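Local atomic coordinates of periplasmic binding protein (Veillonella parvula, PDB entry 4OVK), a protein that probably binds a solute, not identified here, outside the cell membrane and delivers it to an ABC transporter for import. Residues S241-D246 / I333-T338; T265-K270 / G293-P298; I70-T73 / L78-V81. One frame throughout, in Å; residues are numbered along the deposited sequence.

Interaction 1. Residues S241-D246 / I333-T338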
ATOM      1  N   SER A 241     -15.173  -2.728  -5.816  1.00 17.88           N
ATOM      2  CA  SER A 241     -15.249  -4.004  -6.543  1.00 17.98           C
ATOM      3  C   SER A 241     -15.081  -3.880  -8.059  1.00 17.65           C
ATOM      4  O   SER A 241     -15.022  -4.893  -8.733  1.00 18.12           O
ATOM      5  CB  SER A 241     -16.600  -4.684  -6.282  1.00 22.07           C
ATOM      6  OG  SER A 241     -17.653  -4.051  -7.031  1.00 23.55           O
ATOM      7  N   ILE A 242     -15.025  -2.662  -8.597  1.00 15.99           N
ATOM      8  CA  ILE A 242     -15.017  -2.465 -10.045  1.00 15.95           C
ATOM      9  C   ILE A 242     -13.909  -3.282 -10.730  1.00 14.65           C
ATOM     10  O   ILE A 242     -12.770  -3.344 -10.262  1.00 14.00           O
ATOM     11  CB  ILE A 242     -14.947  -0.966 -10.407  1.00 16.24           C
ATOM     12  CG1 ILE A 242     -15.176  -0.746 -11.908  1.00 18.93           C
ATOM     13  CG2 ILE A 242     -13.630  -0.357  -9.950  1.00 17.39           C
ATOM     14  CD1 ILE A 242     -15.256   0.720 -12.285  1.00 21.46           C
ATOM     15  N   ARG A 243     -14.273  -3.948 -11.818  1.00 14.15           N
ATOM     16  CA  ARG A 243     -13.339  -4.757 -12.586  1.00 15.65           C
ATOM     17  C   ARG A 243     -13.434  -4.397 -14.056  1.00 15.14           C
ATOM     18  O   ARG A 243     -14.378  -3.741 -14.450  1.00 15.00           O
ATOM     19  CB  ARG A 243     -13.640  -6.235 -12.369  1.00 18.27           C
ATOM     20  CG  ARG A 243     -13.105  -6.693 -11.037  1.00 18.83           C
ATOM     21  CD  ARG A 243     -13.394  -8.138 -10.761  1.00 22.28           C
ATOM     22  NE  ARG A 243     -12.742  -8.520  -9.520  1.00 22.86           N
ATOM     23  CZ  ARG A 243     -12.718  -9.752  -9.040  1.00 28.91           C
ATOM     24  NH1 ARG A 243     -13.308 -10.728  -9.704  1.00 34.65           N
ATOM     25  NH2 ARG A 243     -12.089 -10.006  -7.900  1.00 34.77           N
ATOM     26  N   PRO A 244     -12.446  -4.810 -14.873  1.00 15.35           N
ATOM     27  CA  PRO A 244     -12.453  -4.365 -16.274  1.00 15.26           C
ATOM     28  C   PRO A 244     -13.727  -4.686 -17.084  1.00 16.47           C
ATOM     29  O   PRO A 244     -14.189  -3.846 -17.854  1.00 17.03           O
ATOM     30  CB  PRO A 244     -11.236  -5.080 -16.860  1.00 14.60           C
ATOM     31  CG  PRO A 244     -10.310  -5.239 -15.691  1.00 15.27           C
ATOM     32  CD  PRO A 244     -11.235  -5.586 -14.559  1.00 15.51           C
ATOM     33  N   ASP A 245     -14.280  -5.878 -16.923  0.70 17.33           N
ATOM     34  CA  ASP A 245     -15.493  -6.239 -17.654  0.70 18.58           C
ATOM     35  C   ASP A 245     -16.696  -5.340 -17.306  0.70 18.41           C
ATOM     36  O   ASP A 245     -17.613  -5.203 -18.119  0.70 19.42           O
ATOM     37  CB  ASP A 245     -15.825  -7.729 -17.473  0.70 21.83           C
ATOM     38  CG  ASP A 245     -14.961  -8.643 -18.348  0.70 26.73           C
ATOM     39  OD1 ASP A 245     -14.220  -8.148 -19.231  0.70 33.80           O
ATOM     40  OD2 ASP A 245     -15.027  -9.878 -18.155  0.70 33.36           O
ATOM     41  N   ASP A 246     -16.679  -4.698 -16.135  1.00 17.41           N
ATOM     42  CA  ASP A 246     -17.726  -3.702 -15.788  1.00 18.18           C
ATOM     43  C   ASP A 246     -17.703  -2.479 -16.714  1.00 19.45           C
ATOM     44  O   ASP A 246     -18.749  -1.900 -17.045  1.00 21.14           O
ATOM     45  CB  ASP A 246     -17.567  -3.237 -14.337  1.00 19.77           C
ATOM     46  CG  ASP A 246     -17.679  -4.388 -13.330  1.00 20.12           C
ATOM     47  OD1 ASP A 246     -18.366  -5.401 -13.644  1.00 21.36           O
ATOM     48  OD2 ASP A 246     -17.079  -4.282 -12.228  1.00 20.41           O
ATOM     49  N   ILE A 333      -3.893 -11.518 -13.186  1.00 14.30           N
ATOM     50  CA  ILE A 333      -3.435 -11.922 -14.524  1.00 15.38           C
ATOM     51  C   ILE A 333      -4.615 -12.339 -15.399  1.00 15.59           C
ATOM     52  O   ILE A 333      -4.732 -11.865 -16.533  1.00 16.94           O
ATOM     53  CB  ILE A 333      -2.327 -12.986 -14.440  1.00 17.73           C
ATOM     54  CG1 ILE A 333      -1.049 -12.317 -13.888  1.00 20.89           C
ATOM     55  CG2 ILE A 333      -2.086 -13.665 -15.795  1.00 19.42           C
ATOM     56  CD1 ILE A 333       0.095 -13.260 -13.598  1.00 23.96           C
ATOM     57  N   SER A 334      -5.491 -13.190 -14.867  1.00 17.35           N
ATOM     58  CA  SER A 334      -6.685 -13.618 -15.603  1.00 20.82           C
ATOM     59  C   SER A 334      -7.682 -12.483 -15.757  1.00 19.17           C
ATOM     60  O   SER A 334      -8.242 -12.284 -16.851  1.00 19.26           O
ATOM     61  CB  SER A 334      -7.373 -14.804 -14.913  1.00 24.95           C
ATOM     62  OG  SER A 334      -6.559 -15.963 -14.977  1.00 29.28           O
ATOM     63  N   ILE A 335      -7.908 -11.758 -14.662  1.00 19.99           N
ATOM     64  CA  ILE A 335      -8.837 -10.634 -14.640  1.00 19.57           C
ATOM     65  C   ILE A 335      -8.463  -9.573 -15.675  1.00 16.41           C
ATOM     66  O   ILE A 335      -9.330  -9.055 -16.390  1.00 18.67           O
ATOM     67  CB  ILE A 335      -8.938 -10.031 -13.202  1.00 20.34           C
ATOM     68  CG1 ILE A 335      -9.761 -10.971 -12.306  1.00 26.05           C
ATOM     69  CG2 ILE A 335      -9.548  -8.635 -13.202  1.00 18.63           C
ATOM     70  CD1 ILE A 335      -9.740 -10.625 -10.827  1.00 29.31           C
ATOM     71  N   ASN A 336      -7.171  -9.281 -15.771  1.00 13.84           N
ATOM     72  CA  ASN A 336      -6.667  -8.244 -16.669  1.00 13.57           C
ATOM     73  C   ASN A 336      -6.260  -8.724 -18.061  1.00 14.95           C
ATOM     74  O   ASN A 336      -5.924  -7.909 -18.909  1.00 16.34           O
ATOM     75  CB  ASN A 336      -5.452  -7.569 -16.032  1.00 12.92           C
ATOM     76  CG  ASN A 336      -5.828  -6.710 -14.858  1.00 12.51           C
ATOM     77  OD1 ASN A 336      -7.001  -6.396 -14.648  1.00 13.30           O
ATOM     78  ND2 ASN A 336      -4.831  -6.332 -14.073  1.00 11.53           N
ATOM     79  N   ASN A 337      -6.299 -10.034 -18.284  1.00 18.01           N
ATOM     80  CA  ASN A 337      -5.806 -10.635 -19.519  1.00 18.11           C
ATOM     81  C   ASN A 337      -4.403 -10.111 -19.858  1.00 16.06           C
ATOM     82  O   ASN A 337      -4.163  -9.590 -20.956  1.00 17.66           O
ATOM     83  CB  ASN A 337      -6.794 -10.393 -20.676  1.00 21.80           C
ATOM     84  CG  ASN A 337      -6.543 -11.305 -21.862  1.00 26.76           C
ATOM     85  OD1 ASN A 337      -5.888 -12.350 -21.747  1.00 29.59           O
ATOM     86  ND2 ASN A 337      -7.060 -10.911 -23.021  1.00 30.35           N
ATOM     87  N   THR A 338      -3.486 -10.266 -18.897  1.00 14.81           N
ATOM     88  CA  THR A 338      -2.072  -9.878 -19.059  1.00 15.89           C
ATOM     89  C   THR A 338      -1.207 -11.108 -18.863  1.00 18.33           C
ATOM     90  O   THR A 338      -0.529 -11.232 -17.831  1.00 16.27           O
ATOM     91  CB  THR A 338      -1.630  -8.819 -18.019  1.00 16.90           C
ATOM     92  OG1 THR A 338      -1.929  -9.280 -16.691  1.00 15.26           O
ATOM     93  CG2 THR A 338      -2.322  -7.495 -18.263  1.00 17.66           C
TER
HETATM   94  O   HOH W   1     -11.958  -9.922 -16.697  1.00 27.57           O

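Interaction 2. Residues T265-K270 / G293-P298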
ATOM      1  N   THR A 265      -9.342  -0.334 -26.974  1.00 24.58           N
ATOM      2  CA  THR A 265      -8.100  -1.105 -27.109  1.00 25.60           C
ATOM      3  C   THR A 265      -7.870  -2.100 -25.965  1.00 23.40           C
ATOM      4  O   THR A 265      -6.807  -2.715 -25.900  1.00 23.69           O
ATOM      5  CB  THR A 265      -6.869  -0.174 -27.213  1.00 24.62           C
ATOM      6  OG1 THR A 265      -6.790   0.674 -26.062  1.00 25.23           O
ATOM      7  CG2 THR A 265      -6.945   0.688 -28.488  1.00 26.27           C
ATOM      8  N   HIS A 266      -8.853  -2.240 -25.065  1.00 20.55           N
ATOM      9  CA  HIS A 266      -8.806  -3.218 -23.971  1.00 20.16           C
ATOM     10  C   HIS A 266      -7.560  -3.039 -23.098  1.00 18.25           C
ATOM     11  O   HIS A 266      -6.780  -3.980 -22.863  1.00 19.00           O
ATOM     12  CB  HIS A 266      -8.937  -4.662 -24.487  1.00 23.62           C
ATOM     13  CG  HIS A 266     -10.279  -4.969 -25.077  1.00 32.73           C
ATOM     14  ND1 HIS A 266     -11.349  -5.393 -24.317  1.00 35.57           N
ATOM     15  CD2 HIS A 266     -10.729  -4.903 -26.351  1.00 36.87           C
ATOM     16  CE1 HIS A 266     -12.400  -5.575 -25.095  1.00 41.61           C
ATOM     17  NE2 HIS A 266     -12.050  -5.284 -26.335  1.00 44.43           N
ATOM     18  N   ARG A 267      -7.398  -1.808 -22.631  1.00 15.78           N
ATOM     19  CA  ARG A 267      -6.305  -1.427 -21.746  1.00 15.98           C
ATOM     20  C   ARG A 267      -6.876  -0.858 -20.436  1.00 17.44           C
ATOM     21  O   ARG A 267      -6.464   0.217 -19.956  1.00 17.80           O
ATOM     22  CB  ARG A 267      -5.394  -0.428 -22.468  1.00 15.91           C
ATOM     23  CG  ARG A 267      -4.728  -1.018 -23.720  1.00 17.49           C
ATOM     24  CD  ARG A 267      -3.312  -0.503 -23.891  1.00 18.32           C
ATOM     25  NE  ARG A 267      -2.419  -1.096 -22.898  1.00 18.16           N
ATOM     26  CZ  ARG A 267      -1.186  -0.672 -22.621  1.00 20.22           C
ATOM     27  NH1 ARG A 267      -0.473  -1.293 -21.684  1.00 20.71           N
ATOM     28  NH2 ARG A 267      -0.666   0.371 -23.258  1.00 21.36           N
ATOM     29  N   VAL A 268      -7.837  -1.598 -19.876  1.00 16.35           N
ATOM     30  CA  VAL A 268      -8.417  -1.335 -18.548  1.00 15.22           C
ATOM     31  C   VAL A 268      -7.953  -2.441 -17.616  1.00 13.77           C
ATOM     32  O   VAL A 268      -8.228  -3.631 -17.843  1.00 15.66           O
ATOM     33  CB  VAL A 268      -9.957  -1.333 -18.564  1.00 16.11           C
ATOM     34  CG1 VAL A 268     -10.519  -0.958 -17.192  1.00 17.03           C
ATOM     35  CG2 VAL A 268     -10.499  -0.400 -19.635  1.00 17.34           C
ATOM     36  N   TYR A 269      -7.246  -2.049 -16.565  1.00 13.64           N
ATOM     37  CA  TYR A 269      -6.549  -2.995 -15.700  1.00 13.54           C
ATOM     38  C   TYR A 269      -6.882  -2.779 -14.232  1.00 13.60           C
ATOM     39  O   TYR A 269      -6.788  -1.653 -13.740  1.00 13.61           O
ATOM     40  CB  TYR A 269      -5.054  -2.816 -15.855  1.00 14.28           C
ATOM     41  CG  TYR A 269      -4.547  -2.959 -17.276  1.00 14.54           C
ATOM     42  CD1 TYR A 269      -4.474  -4.199 -17.883  1.00 17.06           C
ATOM     43  CD2 TYR A 269      -4.142  -1.844 -18.006  1.00 14.50           C
ATOM     44  CE1 TYR A 269      -3.994  -4.328 -19.188  1.00 18.58           C
ATOM     45  CE2 TYR A 269      -3.656  -1.963 -19.288  1.00 16.80           C
ATOM     46  CZ  TYR A 269      -3.590  -3.209 -19.883  1.00 18.57           C
ATOM     47  OH  TYR A 269      -3.103  -3.325 -21.177  1.00 18.77           O
ATOM     48  N   LYS A 270      -7.226  -3.861 -13.536  1.00 12.71           N
ATOM     49  CA  LYS A 270      -7.355  -3.826 -12.073  1.00 12.44           C
ATOM     50  C   LYS A 270      -5.988  -3.835 -11.375  1.00 11.51           C
ATOM     51  O   LYS A 270      -5.144  -4.716 -11.611  1.00 11.13           O
ATOM     52  CB  LYS A 270      -8.180  -5.017 -11.603  1.00 11.54           C
ATOM     53  CG  LYS A 270      -8.496  -5.073 -10.112  1.00 12.78           C
ATOM     54  CD  LYS A 270      -9.525  -4.039  -9.715  1.00 13.26           C
ATOM     55  CE  LYS A 270     -10.247  -4.439  -8.445  1.00 12.96           C
ATOM     56  NZ  LYS A 270     -11.172  -3.384  -7.975  1.00 15.30           N
ATOM     57  N   GLY A 293       5.186   0.187 -14.663  1.00 15.23           N
ATOM     58  CA  GLY A 293       6.220   0.430 -15.685  1.00 15.27           C
ATOM     59  C   GLY A 293       6.039  -0.437 -16.918  1.00 15.66           C
ATOM     60  O   GLY A 293       6.137   0.033 -18.069  1.00 17.62           O
ATOM     61  N   GLN A 294       5.770  -1.710 -16.693  1.00 15.64           N
ATOM     62  CA  GLN A 294       5.591  -2.614 -17.818  1.00 16.62           C
ATOM     63  C   GLN A 294       4.260  -2.436 -18.561  1.00 17.93           C
ATOM     64  O   GLN A 294       4.165  -2.822 -19.712  1.00 20.31           O
ATOM     65  CB  GLN A 294       5.845  -4.061 -17.421  1.00 17.90           C
ATOM     66  CG  GLN A 294       7.329  -4.287 -17.240  1.00 21.45           C
ATOM     67  CD  GLN A 294       7.723  -5.725 -17.024  1.00 22.07           C
ATOM     68  OE1 GLN A 294       6.938  -6.543 -16.533  1.00 25.71           O
ATOM     69  NE2 GLN A 294       8.975  -6.039 -17.372  1.00 20.90           N
ATOM     70  N   LEU A 295       3.252  -1.855 -17.911  1.00 16.29           N
ATOM     71  CA  LEU A 295       2.026  -1.475 -18.607  1.00 18.08           C
ATOM     72  C   LEU A 295       2.251  -0.236 -19.455  1.00 18.12           C
ATOM     73  O   LEU A 295       1.809  -0.173 -20.581  1.00 20.89           O
ATOM     74  CB  LEU A 295       0.883  -1.178 -17.632  1.00 20.90           C
ATOM     75  CG  LEU A 295       0.263  -2.339 -16.867  1.00 25.07           C
ATOM     76  CD1 LEU A 295      -0.851  -1.803 -15.971  1.00 29.85           C
ATOM     77  CD2 LEU A 295      -0.239  -3.400 -17.823  1.00 28.48           C
ATOM     78  N   ILE A 296       2.947   0.752 -18.902  1.00 17.08           N
ATOM     79  CA  ILE A 296       2.974   2.087 -19.502  1.00 18.12           C
ATOM     80  C   ILE A 296       4.129   2.254 -20.510  1.00 18.90           C
ATOM     81  O   ILE A 296       3.910   2.749 -21.627  1.00 22.81           O
ATOM     82  CB  ILE A 296       3.001   3.165 -18.400  1.00 18.19           C
ATOM     83  CG1 ILE A 296       1.741   3.025 -17.524  1.00 18.18           C
ATOM     84  CG2 ILE A 296       3.112   4.553 -19.022  1.00 18.99           C
ATOM     85  CD1 ILE A 296       1.728   3.863 -16.260  1.00 20.14           C
ATOM     86  N   GLN A 297       5.338   1.837 -20.124  1.00 19.49           N
ATOM     87  CA  GLN A 297       6.521   1.931 -20.986  1.00 18.13           C
ATOM     88  C   GLN A 297       7.287   0.612 -21.014  1.00 17.54           C
ATOM     89  O   GLN A 297       8.411   0.539 -20.519  1.00 19.33           O
ATOM     90  CB  GLN A 297       7.465   3.037 -20.501  1.00 19.01           C
ATOM     91  CG  GLN A 297       6.867   4.428 -20.517  1.00 18.60           C
ATOM     92  CD  GLN A 297       6.688   5.010 -21.909  1.00 20.40           C
ATOM     93  OE1 GLN A 297       7.104   4.434 -22.928  1.00 21.61           O
ATOM     94  NE2 GLN A 297       6.087   6.183 -21.956  1.00 22.49           N
ATOM     95  N   PRO A 298       6.690  -0.436 -21.592  1.00 19.04           N
ATOM     96  CA  PRO A 298       7.344  -1.741 -21.586  1.00 20.34           C
ATOM     97  C   PRO A 298       8.712  -1.784 -22.279  1.00 22.29           C
ATOM     98  O   PRO A 298       9.551  -2.601 -21.901  1.00 23.52           O
ATOM     99  CB  PRO A 298       6.338  -2.645 -22.320  1.00 22.23           C
ATOM    100  CG  PRO A 298       5.519  -1.720 -23.140  1.00 23.72           C
ATOM    101  CD  PRO A 298       5.409  -0.469 -22.320  1.00 22.08           C
TER
HETATM  102  O   HOH W   2       1.933   1.679 -23.176  1.00 27.99           O

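Interaction 3. Residues I70-T73 / L78-V81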
ATOM      1  N   ILE A  70      -3.876 -12.081   0.348  1.00 14.33           N
ATOM      2  CA  ILE A  70      -2.904 -13.162   0.574  1.00 14.40           C
ATOM      3  C   ILE A  70      -2.348 -13.133   2.005  1.00 13.17           C
ATOM      4  O   ILE A  70      -1.876 -14.143   2.513  1.00 14.47           O
ATOM      5  CB  ILE A  70      -1.732 -13.075  -0.449  1.00 15.48           C
ATOM      6  CG1 ILE A  70      -0.817 -14.311  -0.401  1.00 20.00           C
ATOM      7  CG2 ILE A  70      -0.869 -11.831  -0.221  1.00 13.30           C
ATOM      8  CD1 ILE A  70      -1.312 -15.486  -1.204  1.00 24.43           C
ATOM      9  N   PHE A  71      -2.440 -11.971   2.655  1.00 12.97           N
ATOM     10  CA  PHE A  71      -2.049 -11.819   4.065  1.00 11.82           C
ATOM     11  C   PHE A  71      -2.667 -12.936   4.925  1.00 12.10           C
ATOM     12  O   PHE A  71      -2.001 -13.507   5.803  1.00 13.56           O
ATOM     13  CB  PHE A  71      -2.509 -10.420   4.567  1.00 11.38           C
ATOM     14  CG  PHE A  71      -1.770  -9.888   5.774  1.00 10.78           C
ATOM     15  CD1 PHE A  71      -0.751 -10.594   6.413  1.00 12.76           C
ATOM     16  CD2 PHE A  71      -2.119  -8.644   6.272  1.00 11.53           C
ATOM     17  CE1 PHE A  71      -0.109 -10.062   7.513  1.00 13.46           C
ATOM     18  CE2 PHE A  71      -1.475  -8.107   7.367  1.00 12.12           C
ATOM     19  CZ  PHE A  71      -0.476  -8.822   7.992  1.00 12.69           C
ATOM     20  N   LYS A  72      -3.927 -13.264   4.670  1.00 12.43           N
ATOM     21  CA  LYS A  72      -4.612 -14.332   5.423  1.00 15.51           C
ATOM     22  C   LYS A  72      -3.886 -15.680   5.319  1.00 16.97           C
ATOM     23  O   LYS A  72      -3.804 -16.426   6.290  1.00 17.02           O
ATOM     24  CB  LYS A  72      -6.065 -14.508   4.965  1.00 19.72           C
ATOM     25  CG  LYS A  72      -6.842 -15.476   5.852  1.00 26.03           C
ATOM     26  CD  LYS A  72      -8.330 -15.437   5.568  1.00 31.14           C
ATOM     27  CE  LYS A  72      -9.079 -16.484   6.385  1.00 34.50           C
ATOM     28  NZ  LYS A  72      -9.043 -16.217   7.853  1.00 35.46           N
ATOM     29  N   THR A  73      -3.336 -15.971   4.149  1.00 17.15           N
ATOM     30  CA  THR A  73      -2.561 -17.195   3.943  1.00 19.29           C
ATOM     31  C   THR A  73      -1.205 -17.134   4.621  1.00 18.83           C
ATOM     32  O   THR A  73      -0.779 -18.105   5.253  1.00 20.47           O
ATOM     33  CB  THR A  73      -2.340 -17.442   2.452  1.00 21.17           C
ATOM     34  OG1 THR A  73      -3.611 -17.564   1.823  1.00 21.30           O
ATOM     35  CG2 THR A  73      -1.540 -18.705   2.217  1.00 27.75           C
ATOM     36  N   LEU A  78      -3.373 -14.297  12.751  1.00 20.50           N
ATOM     37  CA  LEU A  78      -3.988 -12.964  12.926  1.00 20.70           C
ATOM     38  C   LEU A  78      -5.504 -13.009  12.959  1.00 20.90           C
ATOM     39  O   LEU A  78      -6.134 -12.070  13.441  1.00 20.96           O
ATOM     40  CB  LEU A  78      -3.567 -11.977  11.829  1.00 21.01           C
ATOM     41  CG  LEU A  78      -2.258 -11.232  11.921  1.00 23.45           C
ATOM     42  CD1 LEU A  78      -2.089 -10.285  10.741  1.00 22.56           C
ATOM     43  CD2 LEU A  78      -2.154 -10.461  13.220  1.00 20.05           C
ATOM     44  N   GLU A  79      -6.100 -14.084  12.446  1.00 20.85           N
ATOM     45  CA  GLU A  79      -7.543 -14.270  12.560  1.00 21.98           C
ATOM     46  C   GLU A  79      -8.049 -14.037  13.985  1.00 20.20           C
ATOM     47  O   GLU A  79      -9.149 -13.529  14.182  1.00 19.83           O
ATOM     48  CB  GLU A  79      -7.944 -15.679  12.114  1.00 22.50           C
ATOM     49  CG  GLU A  79      -9.445 -15.918  12.118  1.00 27.85           C
ATOM     50  CD  GLU A  79     -10.176 -14.963  11.198  1.00 28.71           C
ATOM     51  OE1 GLU A  79      -9.621 -14.627  10.138  1.00 33.26           O
ATOM     52  OE2 GLU A  79     -11.299 -14.540  11.529  1.00 36.28           O
ATOM     53  N   ASN A  80      -7.252 -14.421  14.976  1.00 19.77           N
ATOM     54  CA  ASN A  80      -7.698 -14.364  16.366  1.00 22.35           C
ATOM     55  C   ASN A  80      -7.179 -13.165  17.134  1.00 16.94           C
ATOM     56  O   ASN A  80      -7.331 -13.107  18.350  1.00 20.07           O
ATOM     57  CB  ASN A  80      -7.269 -15.629  17.087  1.00 27.16           C
ATOM     58  CG  ASN A  80      -7.730 -16.860  16.372  1.00 31.17           C
ATOM     59  OD1 ASN A  80      -8.913 -17.005  16.081  1.00 35.82           O
ATOM     60  ND2 ASN A  80      -6.796 -17.737  16.044  1.00 41.35           N
ATOM     61  N   VAL A  81      -6.581 -12.208  16.443  1.00 16.91           N
ATOM     62  CA  VAL A  81      -6.046 -11.008  17.103  1.00 13.22           C
ATOM     63  C   VAL A  81      -7.181 -10.033  17.428  1.00 12.82           C
ATOM     64  O   VAL A  81      -8.177  -9.945  16.705  1.00 15.88           O
ATOM     65  CB  VAL A  81      -5.020 -10.300  16.181  1.00 15.13           C
ATOM     66  CG1 VAL A  81      -5.723  -9.618  15.010  1.00 17.45           C
ATOM     67  CG2 VAL A  81      -4.208  -9.274  16.916  1.00 17.17           C
TER

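Interaction 1. Residues S241-D246 / I333-T338
I335 meets two residues of the other segment with its two branches. Its CD1 lies over the centre of the R243 guanidinium, on one face, 3.6 Å from CZ and almost as near to both terminal nitrogens, so the flat cationic group is covered on that face by a methyl, through van der Waals contact. The second branch, CG2, touches CD of P244 at 3.7 Å, a purely apolar contact. With CG1 of I335 anti to the carbonyl carbon (chi1 -74°), CD1 is carried to the arginine, while CG2, anti to the backbone N, faces the proline. R243 runs extended from CG to NE, and its side chain and that of I335 cross at about a right angle. At the neighbouring ring carbon, CG of P244 comes within 3.7 Å of OD1 of N336, a packing contact; that oxygen takes its hydrogen bond from the backbone N of K270. The contact joins the loop after strand 233-236, leading into helix 244-248, to the short, weakly bonded helix 333-336 near the C-terminus, in the lobe built on the parallel sheet that ends in strand 268-270. Helix 333-336 ends in a Schellman motif: N337 has positive phi, T338 N bonds I333 O at 3.1 Å, and the bond from N337 N to S334 O is weak. Next to P244, R243 and D246 are tied twice: R243 N to OD2 of D246 at 2.9 Å, met from above the carboxylate plane, and D246 N to R243 O. Beyond this pair, OD1 of D246 forms a salt bridge with K251. A water donates to I335 O at 2.8 Å; its link to D245, which has two conformers, is long and doubtful.

Interaction 2. Residues T265-K270 / G293-P298
Strand 268-270, an edge strand of a parallel four-stranded sheet, packs with the residues leading into it against the C-terminal turn of helix 285-296 through Y269, R267 and L295. CD2 of L295 sits over the centre of the Y269 ring in a CH-pi contact, 3.9 Å from the centroid and 10° off the ring normal. The other methyl, CD1, touches CD2 of Y269 at 3.9 Å, and the leucine and the tyrosine run antiparallel to one another, side by side. R267 adds the polar part. Its chain bends twice, at chi2 and chi3, which turns the guanidinium back beside the tyrosine. NE then donates an almost straight bond of 2.9 Å to OH of Y269, in the guanidinium plane, while NH1 reaches L295 O at 2.8 Å, with the donor tilted 23° from the carbonyl plane. NH2 donates to a water at 2.9 Å, and the same water gives hydrogen bonds to L295 O and, at 2.7 Å, to I296 O. L295 O thus receives both the arginine and the water, so two carbonyls at the helix end are drawn into one polar cluster. A leucine in place of R267 would probably leave the Y269 hydroxyl without its NE donor and L295 O without NH1, and deprive the water of its NH2 donor. The side chain of Q294, one residue before L295, turns to the backbone oxygens of F301 and Y304. On the sheet side, R267 and Y269 pair through their backbones with strand 233-236, and both side chains touch I233, while helix 285-296 lies on the other side of the contact.

Interaction 3. Residues I70-T73 / L78-V81
Helix 71-74 and the 3-10 turn at 78-79 approach with the CA atoms of K72 and L78 7.7 Å apart, the closest such pair, and the backbones share no hydrogen bond. The arrangement is a short helix followed by a tight return of the chain, in the lobe of the binding protein that carries helices 41-49 and 60-67. V81 N bonds L78 O at 3.0 Å, closing the turn that presents L78 and E79 to the helix. In the apolar half, CD1 of L78 meets CZ of F71 at 3.5 Å and CE1 at 3.8 Å, approaching the far end of the ring obliquely. F71 extends there with CG anti to its backbone N (chi1 -158°), and its ring also lies edge-to-face with those of Y46 and Y66. Y66 touches L78, K72 and E79 as well, so helix 60-67 borders both halves of the contact. The polar half is a salt bridge between K72 and E79. K72 stays extended until a final bend at chi4 (66°), whereas the glutamate bends at chi2. K72 NZ also forms a salt bridge with E67, whose carboxylate lies close to that of E79; the lysine probably offsets much of the repulsion between these two acids. Across the segments, NZ of K72 stands 2.8 Å from OE1 of E79.

In the fold
Interaction 3 comes first along the chain, in the lobe whose parallel sheet holds strands 34-36, 55-57, 104-108 and 125-128. Interactions 1 and 2 belong to the other lobe, with the sheet that ends in strand 268-270. Their centres are about 12 Å apart, and both segments of interaction 2 fall between those of interaction 1 in sequence. They touch directly: K270 donates probable hydrogen bonds from its backbone N to N336 OD1 and from NZ to I242 O, so strand 268-270 links the two. Interaction 3 touches neither, its centre about 25 Å from that of interaction 1 and 31 Å from that of interaction 2. This two-lobed plan is consistent with a solute-binding protein.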